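Local coordinates for protein Rab GDP-dissociation inhibitor (Saccharomyces cerevisiae, PDB 2BCG) that inhibits GDP dissociation from the Rab GTPase SEC4 and extracts GDP-bound YPT7 from vacuolar membranes, serving an essential role in the yeast secretory pathway, at residues T19-C24 and R415-S420; I25-L30 and V37-K42; N94-N99 and D429-Y434; Y59-Q64 and V84-K89. All blocks are in the same frame, centred on the assembly; numbering follows the deposited sequence.

In the fold
From the N terminus, residues 19-24 come first and open the longest of the loops, which contact 1 closes only at 415-420, after 390 intervening residues. Within it, contact 2 closes almost at once, folding helix 21-32 back on strand 37-40 as part of a beta-alpha-beta unit. Contact 4, also nested in contact 1, brings the end of helix 55-62 to the residues around strand 84-85. Contact 3 opens at 94-99 inside that same loop but ends at 429-434 beyond it, so contacts 1 and 3 cross. Contacts 1 and 2 share helix 21-32, while the Lys-89 salt bridge to Asp-418 ties the segments of contact 4 to those of contact 1.

Contact 1: T19-C24 and R415-S420; sequences TGITEC and RSYDAS
The backbones of Thr-22 and the segment holding Tyr-417 stay well apart, the closest CA atoms, those of Thr-22 and Arg-415, being 8.7 Å from each other, and the tyrosine side chain spans the gap. It reaches the glycine-rich turn between strand 14-17 and helix 21-32, where a Rossmann-like fold begins its first helix. Gly-20 is the N-cap. With CG anti to its own carbonyl carbon (chi1 -59°), Tyr-417 delivers its hydroxyl to the first helical turn, and Thr-22 N donates to Tyr-417 OH at 3.0 Å, nearly straight at 171°. Ile-21 N lies close to the same oxygen but at a poor angle. A CB on Gly-20 would sit 2.7 Å from Tyr-417 OH, so the bare glycine is what lets the phenol come so near.

Ile-21 CG2 and Thr-22 OG1 lie obliquely to the ring. Ile-21 crosses it at about a right angle, CG2 touching Tyr-417 CE1 at 3.6 Å, whereas Thr-22 runs past it in the opposite sense. Two waters complete the join. Thr-22 OG1 donates to one at 2.8 Å, which in turn donates to Arg-415 O; the other links Tyr-417 OH to Glu-23 OE2, 2.6 Å from that carboxylate oxygen, while Glu-23 OE1 is bonded to Ser-414 OG.

Past the tyrosine the chain makes an Asx turn. Asp-418 OD2, which also pairs with Lys-89 NZ, takes Ser-420 N at 3.0 Å from above the carboxylate plane and Ser-420 OG at 2.7 Å through its syn lone pair.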
loop_
_atom_site.group_PDB
_atom_site.type_symbol
_atom_site.label_atom_id
_atom_site.label_comp_id
_atom_site.label_asym_id
_atom_site.label_seq_id
_atom_site.Cartn_x
_atom_site.Cartn_y
_atom_site.Cartn_z
ATOM N N THR A 19 12.171 -0.913 0.061
ATOM C CA THR A 19 10.891 -0.417 0.577
ATOM C C THR A 19 9.698 -1.184 0.027
ATOM O O THR A 19 8.613 -0.609 -0.136
ATOM C CB THR A 19 10.708 1.092 0.305
ATOM O OG1 THR A 19 10.796 1.354 -1.112
ATOM C CG2 THR A 19 11.762 1.919 1.027
ATOM N N GLY A 20 9.869 -2.488 -0.215
ATOM C CA GLY A 20 8.697 -3.362 -0.277
ATOM C C GLY A 20 7.827 -3.324 0.960
ATOM O O GLY A 20 8.284 -2.984 2.070
ATOM N N ILE A 21 6.573 -3.735 0.797
ATOM C CA ILE A 21 5.636 -3.681 1.919
ATOM C C ILE A 21 6.103 -4.468 3.190
ATOM O O ILE A 21 5.896 -4.008 4.305
ATOM C CB ILE A 21 4.224 -4.135 1.457
ATOM C CG1 ILE A 21 3.173 -3.970 2.560
ATOM C CG2 ILE A 21 4.231 -5.557 0.891
ATOM C CD1 ILE A 21 3.091 -2.609 3.148
ATOM N N THR A 22 6.679 -5.652 3.036
ATOM C CA THR A 22 7.128 -6.385 4.229
ATOM C C THR A 22 8.090 -5.527 5.045
ATOM O O THR A 22 7.921 -5.395 6.269
ATOM C CB THR A 22 7.789 -7.689 3.823
ATOM O OG1 THR A 22 6.861 -8.467 3.080
ATOM C CG2 THR A 22 8.305 -8.461 5.045
ATOM N N GLU A 23 9.044 -4.898 4.359
ATOM C CA GLU A 23 10.067 -4.076 5.034
ATOM C C GLU A 23 9.453 -2.815 5.617
ATOM O O GLU A 23 9.823 -2.373 6.711
ATOM C CB GLU A 23 11.189 -3.673 4.080
ATOM C CG GLU A 23 12.226 -4.749 3.850
ATOM C CD GLU A 23 11.726 -5.935 3.044
ATOM O OE1 GLU A 23 12.249 -7.060 3.263
ATOM O OE2 GLU A 23 10.892 -5.739 2.127
ATOM N N CYS A 24 8.557 -2.176 4.856
ATOM C CA CYS A 24 7.943 -0.950 5.355
ATOM C C CYS A 24 7.079 -1.255 6.607
ATOM O O CYS A 24 7.105 -0.479 7.544
ATOM C CB CYS A 24 7.119 -0.248 4.280
ATOM S SG CYS A 24 8.132 0.404 2.942
ATOM N N ARG A 415 10.762 -12.962 2.353
ATOM C CA ARG A 415 10.491 -13.814 1.208
ATOM C C ARG A 415 9.992 -12.996 -0.009
ATOM O O ARG A 415 9.285 -11.992 0.142
ATOM C CB ARG A 415 9.425 -14.847 1.587
ATOM C CG ARG A 415 9.785 -15.787 2.786
ATOM C CD ARG A 415 8.569 -16.621 3.169
ATOM N NE ARG A 415 8.328 -17.572 2.085
ATOM C CZ ARG A 415 8.920 -18.755 1.964
ATOM N NH1 ARG A 415 9.768 -19.191 2.905
ATOM N NH2 ARG A 415 8.645 -19.519 0.907
ATOM N N SER A 416 10.357 -13.422 -1.214
ATOM C CA SER A 416 9.762 -12.789 -2.412
ATOM C C SER A 416 8.244 -12.890 -2.353
ATOM O O SER A 416 7.696 -13.839 -1.770
ATOM C CB SER A 416 10.228 -13.455 -3.704
ATOM O OG SER A 416 11.621 -13.478 -3.815
ATOM N N TYR A 417 7.539 -11.922 -2.944
ATOM C CA TYR A 417 6.055 -11.991 -2.909
ATOM C C TYR A 417 5.570 -13.131 -3.789
ATOM O O TYR A 417 6.010 -13.265 -4.933
ATOM C CB TYR A 417 5.459 -10.647 -3.350
ATOM C CG TYR A 417 5.944 -9.546 -2.427
ATOM C CD1 TYR A 417 5.460 -9.473 -1.113
ATOM C CD2 TYR A 417 6.926 -8.637 -2.825
ATOM C CE1 TYR A 417 5.935 -8.546 -0.209
ATOM C CE2 TYR A 417 7.399 -7.653 -1.929
ATOM C CZ TYR A 417 6.890 -7.617 -0.619
ATOM O OH TYR A 417 7.366 -6.696 0.299
ATOM N N ASP A 418 4.704 -13.955 -3.207
ATOM C CA ASP A 418 4.403 -15.258 -3.793
ATOM C C ASP A 418 3.189 -15.200 -4.731
ATOM O O ASP A 418 2.680 -14.114 -5.039
ATOM C CB ASP A 418 4.262 -16.321 -2.679
ATOM C CG ASP A 418 3.043 -16.117 -1.782
ATOM O OD1 ASP A 418 3.022 -16.676 -0.641
ATOM O OD2 ASP A 418 2.080 -15.450 -2.202
ATOM N N ALA A 419 2.757 -16.364 -5.220
ATOM C CA ALA A 419 1.677 -16.441 -6.210
ATOM C C ALA A 419 0.283 -16.379 -5.605
ATOM O O ALA A 419 -0.709 -16.360 -6.340
ATOM C CB ALA A 419 1.820 -17.729 -6.992
ATOM N N SER A 420 0.182 -16.348 -4.280
ATOM C CA SER A 420 -1.134 -16.335 -3.627
ATOM C C SER A 420 -1.830 -15.036 -3.990
ATOM O O SER A 420 -1.177 -14.017 -4.300
ATOM C CB SER A 420 -1.052 -16.538 -2.117
ATOM O OG SER A 420 -0.505 -15.408 -1.492
HETATM O O HOH W 1 7.525 -11.021 2.194
HETATM O O HOH W 2 9.951 -6.866 -0.040
#

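Contact 2: I25-L30 and V37-K42; sequences ILSGLL and VLHIDK
Ser-27 faces Val-37 and His-39 across a helix and strand that run almost antiparallel, 163° between their directions and 9.4 Å between the axes of the two short segments. The pair belongs to a beta-alpha-beta unit: helix 21-32 follows strand 14-17 and leads to strand 37-40, its neighbour in the parallel sheet.

Packing makes up most of the contact. Val-37 CG1 presses on Ser-27 OG at 3.5 Å, and the other branch, Val-37 CG2, meets Leu-30 CB at 4.2 Å. The serine is slight enough for the imidazole to lie close against its methylene, Ser-27 CB being 3.4 Å from His-39 ND1.

The polar link between the segments is modest. With OG anti to the backbone N (chi1 176°), Ser-27 places its hydroxyl beside Val-37 and His-39, and its reach to His-39 ND1, 3.3 Å, is a weak hydrogen bond, and not a settled one, since the same proton has another acceptor available. Stronger partners lie beyond the two segments: Ser-252 OG and Tyr-259 OH for the serine, and Tyr-259 OH for His-39 ND1, while His-39 NE2 is bonded to Gly-18 O. With a leucine in the place of His-39, the Gly-18 carbonyl would probably lose its donor and Tyr-259 OH one of its buried mates.

Since a carbonyl can only accept, the NE2 nitrogen presumably carries the proton, which would make ND1 an acceptor, the role that suits a cluster of hydroxyls enclosed between helix and sheet.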
loop_
_atom_site.group_PDB
_atom_site.type_symbol
_atom_site.label_atom_id
_atom_site.label_comp_id
_atom_site.label_asym_id
_atom_site.label_seq_id
_atom_site.Cartn_x
_atom_site.Cartn_y
_atom_site.Cartn_z
ATOM N N ILE A 25 6.376 -2.392 6.649
ATOM C CA ILE A 25 5.609 -2.717 7.866
ATOM C C ILE A 25 6.534 -2.892 9.051
ATOM O O ILE A 25 6.277 -2.365 10.146
ATOM C CB ILE A 25 4.713 -3.964 7.690
ATOM C CG1 ILE A 25 3.629 -3.628 6.653
ATOM C CG2 ILE A 25 4.015 -4.318 9.032
ATOM C CD1 ILE A 25 2.731 -4.837 6.263
ATOM N N LEU A 26 7.604 -3.655 8.824
ATOM C CA LEU A 26 8.569 -3.896 9.912
ATOM C C LEU A 26 9.185 -2.581 10.372
ATOM O O LEU A 26 9.294 -2.343 11.587
ATOM C CB LEU A 26 9.613 -4.910 9.473
ATOM C CG LEU A 26 9.021 -6.311 9.365
ATOM C CD1 LEU A 26 9.884 -7.142 8.440
ATOM C CD2 LEU A 26 8.916 -6.892 10.783
ATOM N N SER A 27 9.600 -1.733 9.424
ATOM C CA SER A 27 10.186 -0.433 9.768
ATOM C C SER A 27 9.195 0.373 10.627
ATOM O O SER A 27 9.564 0.947 11.678
ATOM C CB SER A 27 10.560 0.310 8.487
ATOM O OG SER A 27 11.053 1.613 8.792
ATOM N N GLY A 28 7.926 0.408 10.215
ATOM C CA GLY A 28 6.907 1.115 11.020
ATOM C C GLY A 28 6.720 0.542 12.417
ATOM O O GLY A 28 6.702 1.286 13.390
ATOM N N LEU A 29 6.600 -0.785 12.516
ATOM C CA LEU A 29 6.386 -1.423 13.824
ATOM C C LEU A 29 7.556 -1.197 14.752
ATOM O O LEU A 29 7.372 -0.933 15.959
ATOM C CB LEU A 29 6.129 -2.934 13.665
ATOM C CG LEU A 29 4.816 -3.279 12.960
ATOM C CD1 LEU A 29 4.766 -4.755 12.740
ATOM C CD2 LEU A 29 3.583 -2.762 13.743
ATOM N N LEU A 30 8.767 -1.300 14.214
ATOM C CA LEU A 30 9.950 -1.117 15.053
ATOM C C LEU A 30 10.130 0.348 15.479
ATOM O O LEU A 30 10.507 0.600 16.610
ATOM C CB LEU A 30 11.173 -1.637 14.332
ATOM C CG LEU A 30 11.166 -3.174 14.168
ATOM C CD1 LEU A 30 12.214 -3.596 13.156
ATOM C CD2 LEU A 30 11.442 -3.885 15.542
ATOM N N VAL A 37 15.452 3.811 13.437
ATOM C CA VAL A 37 15.498 3.034 12.179
ATOM C C VAL A 37 16.003 3.888 11.013
ATOM O O VAL A 37 15.589 5.040 10.877
ATOM C CB VAL A 37 14.078 2.496 11.807
ATOM C CG1 VAL A 37 14.093 1.782 10.456
ATOM C CG2 VAL A 37 13.614 1.512 12.896
ATOM N N LEU A 38 16.912 3.315 10.218
ATOM C CA LEU A 38 17.353 3.935 8.961
ATOM C C LEU A 38 16.882 3.030 7.840
ATOM O O LEU A 38 17.209 1.848 7.852
ATOM C CB LEU A 38 18.880 4.048 8.877
ATOM C CG LEU A 38 19.389 4.603 7.529
ATOM C CD1 LEU A 38 18.854 5.990 7.259
ATOM C CD2 LEU A 38 20.911 4.630 7.554
ATOM N N HIS A 39 16.089 3.575 6.909
ATOM C CA HIS A 39 15.459 2.785 5.831
ATOM C C HIS A 39 15.972 3.301 4.478
ATOM O O HIS A 39 15.763 4.471 4.142
ATOM C CB HIS A 39 13.933 2.867 5.925
ATOM C CG HIS A 39 13.221 1.736 5.248
ATOM N ND1 HIS A 39 11.934 1.344 5.574
ATOM C CD2 HIS A 39 13.632 0.901 4.266
ATOM C CE1 HIS A 39 11.582 0.329 4.804
ATOM N NE2 HIS A 39 12.592 0.043 3.997
ATOM N N ILE A 40 16.675 2.445 3.740
ATOM C CA ILE A 40 17.320 2.851 2.492
ATOM C C ILE A 40 16.784 2.036 1.343
ATOM O O ILE A 40 16.501 0.842 1.510
ATOM C CB ILE A 40 18.849 2.637 2.579
ATOM C CG1 ILE A 40 19.433 3.315 3.824
ATOM C CG2 ILE A 40 19.599 3.056 1.262
ATOM C CD1 ILE A 40 20.905 2.884 4.108
ATOM N N ASP A 41 16.638 2.685 0.180
ATOM C CA ASP A 41 16.348 1.960 -1.068
ATOM C C ASP A 41 17.310 2.422 -2.173
ATOM O O ASP A 41 17.549 3.617 -2.333
ATOM C CB ASP A 41 14.876 2.183 -1.486
ATOM C CG ASP A 41 14.319 1.059 -2.376
ATOM O OD1 ASP A 41 13.153 0.633 -2.152
ATOM O OD2 ASP A 41 15.031 0.631 -3.317
ATOM N N LYS A 42 17.853 1.454 -2.910
ATOM C CA LYS A 42 18.660 1.738 -4.110
ATOM C C LYS A 42 17.814 2.346 -5.235
ATOM O O LYS A 42 18.345 3.033 -6.122
ATOM C CB LYS A 42 19.421 0.484 -4.577
ATOM C CG LYS A 42 18.543 -0.733 -4.898
ATOM C CD LYS A 42 19.327 -2.049 -4.863
ATOM C CE LYS A 42 18.397 -3.254 -4.809
ATOM N NZ LYS A 42 19.072 -4.511 -4.351
#

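Contact 3: N94-N99 and D429-Y434; sequences NGELTN and DVKDIY
Glu-96 swings CG out anti to its N (chi1 -169°) and then folds back at chi2 (63°), while Lys-431 extends until a bend at chi3 (-78°) carries its ammonium over to the carboxylate. The two chains approach at a slant and touch through their methylenes as well, Glu-96 CG lying 3.8 Å from Lys-431 CE. Lys-431 NZ and Glu-96 OE1 form a salt bridge at 3.4 Å, weak as a hydrogen bond; Glu-96 was modelled in two conformers, so the pairing may hold only part of the time.

The second oxygen is tied to its own helix. Asn-99 ND2 donates to Glu-96 OE2 at 2.9 Å, on the syn side but tilted out of the carboxylate plane, the oxygen lying close to the amide plane of Asn-99, which steadies the carboxylate. Lys-431 NZ has a further, long and weak ion pair with Asp-428. A methionine in place of Lys-431 would probably leave Glu-96 OE1 without its positive mate and the carboxylate more prone to turn.

Next to this pair in sequence, Leu-97 and Val-430 both pack on Ile-25. The result is a surface salt bridge between two helices, joining the first turn of helix 96-104 to the C-terminal helix 424-438.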
loop_
_atom_site.group_PDB
_atom_site.type_symbol
_atom_site.label_atom_id
_atom_site.label_comp_id
_atom_site.label_asym_id
_atom_site.label_seq_id
_atom_site.Cartn_x
_atom_site.Cartn_y
_atom_site.Cartn_z
ATOM N N ASN A 94 -10.903 -9.678 6.868
ATOM C CA ASN A 94 -10.646 -9.958 8.300
ATOM C C ASN A 94 -9.250 -10.494 8.517
ATOM O O ASN A 94 -8.949 -11.142 9.544
ATOM C CB ASN A 94 -11.710 -10.924 8.888
ATOM C CG ASN A 94 -11.750 -10.900 10.426
ATOM O OD1 ASN A 94 -11.716 -11.958 11.075
ATOM N ND2 ASN A 94 -11.784 -9.698 11.003
ATOM N N GLY A 95 -8.376 -10.228 7.545
ATOM C CA GLY A 95 -7.004 -10.692 7.626
ATOM C C GLY A 95 -6.106 -9.896 8.566
ATOM O O GLY A 95 -6.480 -8.847 9.092
ATOM N N GLU A 96 -4.915 -10.414 8.771
ATOM C CA GLU A 96 -3.952 -9.738 9.643
ATOM C C GLU A 96 -3.552 -8.338 9.143
ATOM O O GLU A 96 -3.363 -7.423 9.960
ATOM C CB GLU A 96 -2.704 -10.598 9.836
ATOM C CG GLU A 96 -1.773 -10.086 10.940
ATOM C CD GLU A 96 -2.431 -10.099 12.321
ATOM O OE1 GLU A 96 -2.958 -11.164 12.717
ATOM O OE2 GLU A 96 -2.434 -9.050 13.021
ATOM N N LEU A 97 -3.434 -8.129 7.817
ATOM C CA LEU A 97 -3.046 -6.789 7.348
ATOM C C LEU A 97 -4.073 -5.756 7.743
ATOM O O LEU A 97 -3.718 -4.651 8.178
ATOM C CB LEU A 97 -2.689 -6.783 5.846
ATOM C CG LEU A 97 -2.234 -5.431 5.268
ATOM C CD1 LEU A 97 -1.036 -4.879 6.058
ATOM C CD2 LEU A 97 -1.899 -5.545 3.772
ATOM N N THR A 98 -5.354 -6.116 7.670
ATOM C CA THR A 98 -6.360 -5.156 8.125
ATOM C C THR A 98 -6.178 -4.861 9.628
ATOM O O THR A 98 -6.292 -3.704 10.054
ATOM C CB THR A 98 -7.812 -5.573 7.791
ATOM O OG1 THR A 98 -8.124 -6.781 8.478
ATOM C CG2 THR A 98 -7.956 -5.786 6.304
ATOM N N ASN A 99 -5.902 -5.900 10.418
ATOM C CA ASN A 99 -5.676 -5.753 11.870
ATOM C C ASN A 99 -4.491 -4.788 12.156
ATOM O O ASN A 99 -4.550 -3.925 13.051
ATOM C CB ASN A 99 -5.436 -7.139 12.482
ATOM C CG ASN A 99 -5.454 -7.125 14.016
ATOM O OD1 ASN A 99 -6.245 -6.427 14.629
ATOM N ND2 ASN A 99 -4.546 -7.885 14.623
ATOM N N ASP A 429 4.880 -13.525 7.023
ATOM C CA ASP A 429 6.319 -13.261 6.920
ATOM C C ASP A 429 6.701 -12.103 7.855
ATOM O O ASP A 429 7.672 -12.199 8.613
ATOM C CB ASP A 429 6.705 -12.932 5.475
ATOM C CG ASP A 429 8.196 -13.056 5.213
ATOM O OD1 ASP A 429 8.883 -13.832 5.950
ATOM O OD2 ASP A 429 8.677 -12.407 4.258
ATOM N N VAL A 430 5.949 -11.005 7.833
ATOM C CA VAL A 430 6.195 -9.922 8.803
ATOM C C VAL A 430 6.248 -10.440 10.253
ATOM O O VAL A 430 7.164 -10.128 10.996
ATOM C CB VAL A 430 5.089 -8.858 8.691
ATOM C CG1 VAL A 430 5.095 -7.868 9.890
ATOM C CG2 VAL A 430 5.237 -8.106 7.351
ATOM N N LYS A 431 5.243 -11.220 10.650
ATOM C CA LYS A 431 5.154 -11.680 12.055
ATOM C C LYS A 431 6.332 -12.581 12.379
ATOM O O LYS A 431 6.936 -12.482 13.474
ATOM C CB LYS A 431 3.849 -12.446 12.307
ATOM C CG LYS A 431 2.622 -11.535 12.468
ATOM C CD LYS A 431 1.284 -12.284 12.764
ATOM C CE LYS A 431 0.668 -12.928 11.523
ATOM N NZ LYS A 431 -0.708 -13.523 11.741
ATOM N N ASP A 432 6.691 -13.445 11.431
ATOM C CA ASP A 432 7.801 -14.359 11.641
ATOM C C ASP A 432 9.115 -13.576 11.777
ATOM O O ASP A 432 9.907 -13.835 12.698
ATOM C CB ASP A 432 7.869 -15.370 10.486
ATOM C CG ASP A 432 8.990 -16.354 10.656
ATOM O OD1 ASP A 432 9.783 -16.546 9.695
ATOM O OD2 ASP A 432 9.114 -16.929 11.786
ATOM N N ILE A 433 9.327 -12.593 10.900
ATOM C CA ILE A 433 10.570 -11.791 10.915
ATOM C C ILE A 433 10.623 -10.992 12.219
ATOM O O ILE A 433 11.689 -10.892 12.845
ATOM C CB ILE A 433 10.668 -10.819 9.691
ATOM C CG1 ILE A 433 10.815 -11.590 8.371
ATOM C CG2 ILE A 433 11.901 -9.870 9.847
ATOM C CD1 ILE A 433 10.479 -10.724 7.128
ATOM N N TYR A 434 9.482 -10.467 12.660
ATOM C CA TYR A 434 9.451 -9.664 13.869
ATOM C C TYR A 434 9.843 -10.525 15.079
ATOM O O TYR A 434 10.646 -10.081 15.918
ATOM C CB TYR A 434 8.074 -9.074 14.079
ATOM C CG TYR A 434 7.974 -8.152 15.261
ATOM C CD1 TYR A 434 7.748 -8.653 16.542
ATOM C CD2 TYR A 434 8.124 -6.774 15.102
ATOM C CE1 TYR A 434 7.638 -7.813 17.625
ATOM C CE2 TYR A 434 8.021 -5.916 16.182
ATOM C CZ TYR A 434 7.784 -6.442 17.443
ATOM O OH TYR A 434 7.697 -5.577 18.500
#

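Contact 4: Y59-Q64 and V84-K89; sequences YEKFKQ and VDLIPK
The Phe-62 ring meets Leu-86 at its edge, with the methyl CD2 lying in the ring plane, and has Lys-61 CB over one face, 3.7 Å above the plane and displaced toward the rim. Leu-86 CD2 touches Phe-62 CE2 at 3.9 Å, and the two side chains cross at a slant. CG of the phenylalanine sits anti to its carbonyl carbon (chi1 -62°), and Leu-86 adopts the same first torsion (chi1 -65°), which puts the ring edge and the leucine methyls against each other.

The closest approaches of Lys-61 are through its carbons. Its aliphatic chain comes tip to tip with the leucine: Lys-61 CE is 4.0 Å from Leu-86 CD1, and Lys-61 CD is 4.1 Å from Leu-86 CD2. Only CD2 is shared, touching both the ring and the lysine, while CD1 meets the lysine. The lysine chain bends at chi4, beyond CD.

This patch lies where the last turn of helix 55-62 packs near a two-stranded antiparallel sheet, strand 52-53 with strand 84-85, whose second strand Leu-86 follows; its backbone still bonds to Ala-51. Val-84 in turn packs on Ile-314 and Leu-363 of the large mixed sheet, and Phe-62 also touches Phe-393 of strand 391-402. Lys-61 is exposed and Leu-86 partly so. The helix ends at the phenylalanine, as Lys-63 N makes its bond to Tyr-59 O at 3.0 Å and the chain then leaves helical geometry.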
loop_
_atom_site.group_PDB
_atom_site.type_symbol
_atom_site.label_atom_id
_atom_site.label_comp_id
_atom_site.label_asym_id
_atom_site.label_seq_id
_atom_site.Cartn_x
_atom_site.Cartn_y
_atom_site.Cartn_z
ATOM N N TYR A 59 6.091 0.421 -19.913
ATOM C CA TYR A 59 6.753 0.235 -21.215
ATOM C C TYR A 59 8.247 0.065 -21.054
ATOM O O TYR A 59 8.866 -0.785 -21.688
ATOM C CB TYR A 59 6.441 1.409 -22.157
ATOM C CG TYR A 59 5.120 1.263 -22.889
ATOM C CD1 TYR A 59 5.054 0.589 -24.122
ATOM C CD2 TYR A 59 3.927 1.749 -22.337
ATOM C CE1 TYR A 59 3.825 0.429 -24.785
ATOM C CE2 TYR A 59 2.702 1.592 -22.987
ATOM C CZ TYR A 59 2.668 0.941 -24.225
ATOM O OH TYR A 59 1.458 0.780 -24.850
ATOM N N GLU A 60 8.828 0.881 -20.173
ATOM C CA GLU A 60 10.273 0.800 -19.932
ATOM C C GLU A 60 10.684 -0.568 -19.414
ATOM O O GLU A 60 11.704 -1.125 -19.819
ATOM C CB GLU A 60 10.725 1.886 -18.941
ATOM C CG GLU A 60 10.693 3.284 -19.514
ATOM C CD GLU A 60 11.591 3.478 -20.760
ATOM O OE1 GLU A 60 12.726 2.934 -20.805
ATOM O OE2 GLU A 60 11.133 4.188 -21.691
ATOM N N LYS A 61 9.853 -1.134 -18.546
ATOM C CA LYS A 61 10.152 -2.391 -17.909
ATOM C C LYS A 61 9.904 -3.623 -18.786
ATOM O O LYS A 61 10.649 -4.614 -18.691
ATOM C CB LYS A 61 9.299 -2.489 -16.641
ATOM C CG LYS A 61 9.911 -3.222 -15.514
ATOM C CD LYS A 61 9.151 -2.884 -14.206
ATOM C CE LYS A 61 9.815 -3.569 -13.020
ATOM N NZ LYS A 61 9.756 -5.059 -13.209
ATOM N N PHE A 62 8.834 -3.603 -19.598
ATOM C CA PHE A 62 8.367 -4.854 -20.206
ATOM C C PHE A 62 8.350 -4.874 -21.735
ATOM O O PHE A 62 8.009 -5.915 -22.320
ATOM C CB PHE A 62 6.970 -5.224 -19.688
ATOM C CG PHE A 62 6.909 -5.477 -18.213
ATOM C CD1 PHE A 62 7.471 -6.631 -17.654
ATOM C CD2 PHE A 62 6.253 -4.588 -17.386
ATOM C CE1 PHE A 62 7.420 -6.868 -16.277
ATOM C CE2 PHE A 62 6.189 -4.816 -15.989
ATOM C CZ PHE A 62 6.749 -5.968 -15.447
ATOM N N LYS A 63 8.692 -3.738 -22.351
ATOM C CA LYS A 63 8.682 -3.597 -23.830
ATOM C C LYS A 63 10.059 -3.297 -24.389
ATOM O O LYS A 63 10.938 -2.772 -23.694
ATOM C CB LYS A 63 7.694 -2.523 -24.262
ATOM C CG LYS A 63 6.260 -2.868 -23.915
ATOM C CD LYS A 63 5.673 -3.944 -24.828
ATOM C CE LYS A 63 4.242 -4.285 -24.436
ATOM N NZ LYS A 63 3.692 -5.302 -25.376
ATOM N N GLN A 64 10.256 -3.647 -25.655
ATOM C CA GLN A 64 11.558 -3.434 -26.288
ATOM C C GLN A 64 11.731 -1.980 -26.765
ATOM O O GLN A 64 12.795 -1.378 -26.561
ATOM C CB GLN A 64 11.731 -4.421 -27.443
ATOM C CG GLN A 64 11.850 -5.886 -27.013
ATOM C CD GLN A 64 11.711 -6.864 -28.175
ATOM O OE1 GLN A 64 11.116 -6.542 -29.212
ATOM N NE2 GLN A 64 12.257 -8.071 -28.007
ATOM N N VAL A 84 -0.149 0.994 -11.682
ATOM C CA VAL A 84 -0.329 -0.389 -12.049
ATOM C C VAL A 84 0.519 -1.313 -11.186
ATOM O O VAL A 84 1.750 -1.218 -11.216
ATOM C CB VAL A 84 0.048 -0.591 -13.532
ATOM C CG1 VAL A 84 -0.148 -2.059 -13.939
ATOM C CG2 VAL A 84 -0.703 0.399 -14.416
ATOM N N ASP A 85 -0.146 -2.180 -10.422
ATOM C CA ASP A 85 0.557 -3.156 -9.577
ATOM C C ASP A 85 1.468 -4.030 -10.437
ATOM O O ASP A 85 1.066 -4.569 -11.488
ATOM C CB ASP A 85 -0.444 -4.074 -8.870
ATOM C CG ASP A 85 -1.376 -3.335 -7.939
ATOM O OD1 ASP A 85 -1.037 -2.233 -7.445
ATOM O OD2 ASP A 85 -2.476 -3.891 -7.701
ATOM N N LEU A 86 2.695 -4.223 -9.964
ATOM C CA LEU A 86 3.564 -5.204 -10.606
ATOM C C LEU A 86 3.229 -6.630 -10.143
ATOM O O LEU A 86 3.451 -7.592 -10.874
ATOM C CB LEU A 86 5.013 -4.872 -10.272
ATOM C CG LEU A 86 5.549 -3.519 -10.826
ATOM C CD1 LEU A 86 6.949 -3.249 -10.313
ATOM C CD2 LEU A 86 5.607 -3.540 -12.327
ATOM N N ILE A 87 2.709 -6.732 -8.907
ATOM C CA ILE A 87 2.382 -8.019 -8.299
ATOM C C ILE A 87 0.960 -7.975 -7.708
ATOM O O ILE A 87 0.721 -7.226 -6.759
ATOM C CB ILE A 87 3.409 -8.432 -7.202
ATOM C CG1 ILE A 87 4.796 -8.534 -7.826
ATOM C CG2 ILE A 87 2.931 -9.750 -6.523
ATOM C CD1 ILE A 87 5.879 -8.978 -6.843
ATOM N N PRO A 88 0.024 -8.757 -8.275
ATOM C CA PRO A 88 -1.352 -8.603 -7.832
ATOM C C PRO A 88 -1.602 -9.200 -6.436
ATOM O O PRO A 88 -1.202 -10.324 -6.144
ATOM C CB PRO A 88 -2.142 -9.334 -8.931
ATOM C CG PRO A 88 -1.201 -10.403 -9.397
ATOM C CD PRO A 88 0.165 -9.795 -9.322
ATOM N N LYS A 89 -2.279 -8.445 -5.591
ATOM C CA LYS A 89 -2.728 -8.981 -4.291
ATOM C C LYS A 89 -3.983 -8.240 -3.893
ATOM O O LYS A 89 -4.063 -7.004 -4.130
ATOM C CB LYS A 89 -1.708 -8.725 -3.167
ATOM C CG LYS A 89 -0.342 -9.283 -3.410
ATOM C CD LYS A 89 -0.323 -10.776 -3.076
ATOM C CE LYS A 89 1.019 -11.360 -3.389
ATOM N NZ LYS A 89 1.016 -12.816 -3.024
#